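Local structure of D-glucosaminate-6-phosphate ammonia lyase (Salmonella typhimurium, 7LCE) at residues Ile79-Val93 / Trp229-Ala241. The protein belongs to the selenocysteine synthase-like family of fold-type I proteins and carries pyridoxal phosphate joined to a lysine. Residues are numbered along the deposited sequence; the frame is centred on the assembly and turned at random.
Sequences IAVAAAITHGDRARV and WIAACKAQHQGIA
Gln236 reaches toward helix 73-86 and runs past Ile79, whose CG2 lies 3.6 Å from Gln236 CG and also near its CB. A bend at chi2 (-61°) then turns the amide back toward Ala232 O of its own segment, with CD over the methyl of Ala82 and Gln236 OE1 3.5 Å from Ala82 CB, while Val93 CG2 packs against the amide from helix 90-95. At the tip, Gln236 NE2 donates to Thr86 OG1 (2.9 Å, 143° at the hydrogen), the hydroxyl lying in the amide plane, and also to Ala232 O at 3.1 Å. Thr86 OG1 in turn donates to Ala82 O; it also accepts from Gly88 N two residues on, which makes an ST turn just past the helix.

The axes of 79-86 and 229-234 come within 8.1 Å at 108°, and small residues permit the close approach: Ala83 CB meets Ala232 CB at 3.6 Å, and Gly88 sits over Ala232 and Ala235. Farther out, the Trp229 ring turns its edge to Ala83 O and lies obliquely beside His87. Beneath, Ile79 and Cys233 both rest on Ile223 of the large mixed sheet. Two polar side chains buried in a largely apolar contact are thus paired with each other, and two bonds from Gln236 NE2 fix how its amide is turned.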
loop_
_atom_site.group_PDB
_atom_site.type_symbol
_atom_site.label_atom_id
_atom_site.label_comp_id
_atom_site.label_asym_id
_atom_site.label_seq_id
_atom_site.Cartn_x
_atom_site.Cartn_y
_atom_site.Cartn_z
ATOM N N ILE A 79 24.310 3.651 22.204
ATOM C CA ILE A 79 24.489 5.092 22.063
ATOM C C ILE A 79 25.288 5.414 20.805
ATOM O O ILE A 79 24.961 6.353 20.070
ATOM C CB ILE A 79 25.158 5.674 23.321
ATOM C CG1 ILE A 79 24.229 5.551 24.527
ATOM C CG2 ILE A 79 25.539 7.125 23.105
ATOM C CD1 ILE A 79 24.879 5.971 25.825
ATOM N N ALA A 80 26.340 4.637 20.531
ATOM C CA ALA A 80 27.162 4.903 19.354
ATOM C C ALA A 80 26.348 4.770 18.074
ATOM O O ALA A 80 26.501 5.574 17.147
ATOM C CB ALA A 80 28.368 3.966 19.328
ATOM N N VAL A 81 25.468 3.768 18.007
ATOM C CA VAL A 81 24.601 3.619 16.841
ATOM C C VAL A 81 23.652 4.805 16.737
ATOM O O VAL A 81 23.473 5.388 15.660
ATOM C CB VAL A 81 23.838 2.285 16.905
ATOM C CG1 VAL A 81 22.788 2.220 15.807
ATOM C CG2 VAL A 81 24.806 1.124 16.771
ATOM N N ALA A 82 23.031 5.184 17.859
ATOM C CA ALA A 82 22.165 6.358 17.863
ATOM C C ALA A 82 22.934 7.611 17.467
ATOM O O ALA A 82 22.376 8.503 16.818
ATOM C CB ALA A 82 21.521 6.538 19.236
ATOM N N ALA A 83 24.207 7.699 17.855
ATOM C CA ALA A 83 25.034 8.821 17.426
ATOM C C ALA A 83 25.232 8.811 15.914
ATOM O O ALA A 83 25.228 9.869 15.272
ATOM C CB ALA A 83 26.381 8.787 18.149
ATOM N N ALA A 84 25.422 7.626 15.329
ATOM C CA ALA A 84 25.630 7.545 13.886
ATOM C C ALA A 84 24.349 7.831 13.114
ATOM O O ALA A 84 24.406 8.334 11.985
ATOM C CB ALA A 84 26.178 6.170 13.506
ATOM N N ILE A 85 23.194 7.524 13.696
ATOM C CA ILE A 85 21.925 7.735 13.008
ATOM C C ILE A 85 21.425 9.161 13.187
ATOM O O ILE A 85 20.963 9.786 12.228
ATOM C CB ILE A 85 20.888 6.706 13.497
ATOM C CG1 ILE A 85 21.343 5.291 13.141
ATOM C CG2 ILE A 85 19.523 6.993 12.894
ATOM C CD1 ILE A 85 20.377 4.215 13.565
ATOM N N THR A 86 21.526 9.702 14.402
ATOM C CA THR A 86 20.990 11.029 14.684
ATOM C C THR A 86 21.950 12.151 14.321
ATOM O O THR A 86 21.502 13.289 14.144
ATOM C CB THR A 86 20.630 11.154 16.166
ATOM O OG1 THR A 86 21.808 10.966 16.962
ATOM C CG2 THR A 86 19.587 10.120 16.554
ATOM N N HIS A 87 23.249 11.862 14.217
ATOM C CA HIS A 87 24.289 12.877 14.042
ATOM C C HIS A 87 24.263 13.920 15.152
ATOM O O HIS A 87 24.810 15.015 14.991
ATOM C CB HIS A 87 24.184 13.569 12.675
ATOM C CG HIS A 87 24.531 12.685 11.519
ATOM N ND1 HIS A 87 23.661 11.738 11.020
ATOM C CD2 HIS A 87 25.652 12.600 10.766
ATOM C CE1 HIS A 87 24.234 11.108 10.010
ATOM N NE2 HIS A 87 25.441 11.613 9.835
ATOM N N GLY A 88 23.634 13.600 16.281
ATOM C CA GLY A 88 23.476 14.541 17.364
ATOM C C GLY A 88 22.297 15.480 17.225
ATOM O O GLY A 88 22.072 16.295 18.129
ATOM N N ASP A 89 21.540 15.394 16.130
ATOM C CA ASP A 89 20.388 16.266 15.929
ATOM C C ASP A 89 19.376 16.065 17.050
ATOM O O ASP A 89 18.909 14.946 17.284
ATOM C CB ASP A 89 19.749 15.981 14.569
ATOM C CG ASP A 89 18.545 16.867 14.288
ATOM O OD1 ASP A 89 18.418 17.929 14.929
ATOM O OD2 ASP A 89 17.721 16.497 13.423
ATOM N N ARG A 90 19.035 17.161 17.737
ATOM C CA ARG A 90 18.174 17.068 18.912
ATOM C C ARG A 90 16.799 16.511 18.569
ATOM O O ARG A 90 16.198 15.805 19.386
ATOM C CB ARG A 90 18.055 18.438 19.577
ATOM C CG ARG A 90 19.259 18.796 20.434
ATOM C CD ARG A 90 19.179 20.216 20.966
ATOM N NE ARG A 90 19.219 21.197 19.888
ATOM C CZ ARG A 90 19.324 22.506 20.069
ATOM N NH1 ARG A 90 19.415 23.032 21.280
ATOM N NH2 ARG A 90 19.342 23.308 19.008
ATOM N N ALA A 91 16.287 16.811 17.376
ATOM C CA ALA A 91 14.997 16.262 16.973
ATOM C C ALA A 91 15.086 14.757 16.762
ATOM O O ALA A 91 14.230 14.001 17.237
ATOM C CB ALA A 91 14.502 16.956 15.704
ATOM N N ARG A 92 16.126 14.299 16.060
ATOM C CA ARG A 92 16.281 12.869 15.820
ATOM C C ARG A 92 16.564 12.107 17.109
ATOM O O ARG A 92 16.202 10.930 17.221
ATOM C CB ARG A 92 17.395 12.625 14.801
ATOM C CG ARG A 92 17.045 13.085 13.399
ATOM C CD ARG A 92 18.192 12.859 12.430
ATOM N NE ARG A 92 17.715 12.493 11.101
ATOM C CZ ARG A 92 18.484 12.015 10.132
ATOM N NH1 ARG A 92 19.782 11.839 10.302
ATOM N NH2 ARG A 92 17.935 11.715 8.959
ATOM N N VAL A 93 17.212 12.753 18.082
ATOM C CA VAL A 93 17.501 12.092 19.352
ATOM C C VAL A 93 16.209 11.729 20.073
ATOM O O VAL A 93 16.091 10.646 20.662
ATOM C CB VAL A 93 18.409 12.978 20.222
ATOM C CG1 VAL A 93 18.369 12.529 21.671
ATOM C CG2 VAL A 93 19.832 12.926 19.702
ATOM N N TRP A 229 32.083 12.662 16.572
ATOM C CA TRP A 229 31.142 11.579 16.830
ATOM C C TRP A 229 30.893 11.373 18.318
ATOM O O TRP A 229 29.775 11.022 18.712
ATOM C CB TRP A 229 31.635 10.278 16.192
ATOM C CG TRP A 229 31.525 10.283 14.700
ATOM C CD1 TRP A 229 32.552 10.299 13.801
ATOM C CD2 TRP A 229 30.317 10.287 13.932
ATOM N NE1 TRP A 229 32.058 10.308 12.519
ATOM C CE2 TRP A 229 30.688 10.302 12.572
ATOM C CE3 TRP A 229 28.959 10.282 14.260
ATOM C CZ2 TRP A 229 29.751 10.308 11.543
ATOM C CZ3 TRP A 229 28.029 10.290 13.236
ATOM C CH2 TRP A 229 28.429 10.304 11.893
ATOM N N ILE A 230 31.917 11.569 19.154
ATOM C CA ILE A 230 31.707 11.493 20.598
ATOM C C ILE A 230 30.698 12.547 21.037
ATOM O O ILE A 230 29.878 12.310 21.934
ATOM C CB ILE A 230 33.045 11.637 21.345
ATOM C CG1 ILE A 230 33.952 10.442 21.049
ATOM C CG2 ILE A 230 32.814 11.736 22.845
ATOM C CD1 ILE A 230 33.401 9.126 21.545
ATOM N N ALA A 231 30.734 13.722 20.403
ATOM C CA ALA A 231 29.745 14.755 20.694
ATOM C C ALA A 231 28.333 14.269 20.396
ATOM O O ALA A 231 27.398 14.551 21.155
ATOM C CB ALA A 231 30.061 16.019 19.895
ATOM N N ALA A 232 28.160 13.523 19.300
ATOM C CA ALA A 232 26.851 12.954 18.996
ATOM C C ALA A 232 26.450 11.901 20.019
ATOM O O ALA A 232 25.255 11.695 20.257
ATOM C CB ALA A 232 26.844 12.358 17.590
ATOM N N CYS A 233 27.425 11.225 20.630
ATOM C CA CYS A 233 27.107 10.311 21.720
ATOM C C CYS A 233 26.619 11.081 22.938
ATOM O O CYS A 233 25.606 10.719 23.549
ATOM C CB CYS A 233 28.326 9.460 22.074
ATOM S SG CYS A 233 28.877 8.357 20.757
ATOM N N LYS A 234 27.328 12.155 23.303
ATOM C CA LYS A 234 26.914 12.971 24.440
ATOM C C LYS A 234 25.498 13.500 24.257
ATOM O O LYS A 234 24.744 13.605 25.232
ATOM C CB LYS A 234 27.888 14.133 24.634
ATOM C CG LYS A 234 29.298 13.709 25.015
ATOM C CD LYS A 234 30.212 14.913 25.202
ATOM C CE LYS A 234 31.606 14.485 25.635
ATOM N NZ LYS A 234 32.520 15.644 25.829
ATOM N N ALA A 235 25.112 13.806 23.017
ATOM C CA ALA A 235 23.785 14.341 22.736
ATOM C C ALA A 235 22.667 13.370 23.083
ATOM O O ALA A 235 21.501 13.781 23.109
ATOM C CB ALA A 235 23.679 14.734 21.261
ATOM N N GLN A 236 22.982 12.103 23.336
ATOM C CA GLN A 236 21.960 11.108 23.629
ATOM C C GLN A 236 21.446 11.172 25.063
ATOM O O GLN A 236 20.551 10.395 25.412
ATOM C CB GLN A 236 22.502 9.705 23.335
ATOM C CG GLN A 236 23.080 9.544 21.931
ATOM C CD GLN A 236 22.061 9.801 20.833
ATOM O OE1 GLN A 236 20.871 9.532 21.000
ATOM N NE2 GLN A 236 22.523 10.338 19.708
ATOM N N HIS A 237 21.975 12.076 25.898
ATOM C CA HIS A 237 21.526 12.167 27.286
ATOM C C HIS A 237 20.075 12.616 27.403
ATOM O O HIS A 237 19.426 12.316 28.412
ATOM C CB HIS A 237 22.426 13.117 28.079
ATOM C CG HIS A 237 22.155 14.567 27.823
ATOM N ND1 HIS A 237 22.791 15.281 26.829
ATOM C CD2 HIS A 237 21.313 15.439 28.429
ATOM C CE1 HIS A 237 22.357 16.529 26.838
ATOM N NE2 HIS A 237 21.458 16.650 27.798
ATOM N N GLN A 238 19.557 13.334 26.412
ATOM C CA GLN A 238 18.147 13.692 26.372
ATOM C C GLN A 238 17.283 12.619 25.723
ATOM O O GLN A 238 16.063 12.794 25.637
ATOM C CB GLN A 238 17.963 15.020 25.636
ATOM C CG GLN A 238 18.500 16.218 26.394
ATOM C CD GLN A 238 18.177 17.526 25.707
ATOM O OE1 GLN A 238 17.981 17.569 24.492
ATOM N NE2 GLN A 238 18.106 18.601 26.483
ATOM N N GLY A 239 17.883 11.524 25.260
ATOM C CA GLY A 239 17.130 10.479 24.597
ATOM C C GLY A 239 17.278 9.112 25.232
ATOM O O GLY A 239 16.943 8.922 26.407
ATOM N N ILE A 240 17.795 8.148 24.467
ATOM C CA ILE A 240 17.828 6.770 24.941
ATOM C C ILE A 240 18.859 6.561 26.040
ATOM O O ILE A 240 18.746 5.602 26.811
ATOM C CB ILE A 240 18.077 5.808 23.766
ATOM C CG1 ILE A 240 19.458 6.052 23.161
ATOM C CG2 ILE A 240 16.991 5.960 22.716
ATOM C CD1 ILE A 240 19.879 4.993 22.167
ATOM N N ALA A 241 19.859 7.437 26.149
ATOM C CA ALA A 241 20.878 7.248 27.175
ATOM C C ALA A 241 20.371 7.586 28.569
ATOM O O ALA A 241 21.034 7.235 29.552
ATOM C CB ALA A 241 22.113 8.091 26.861
#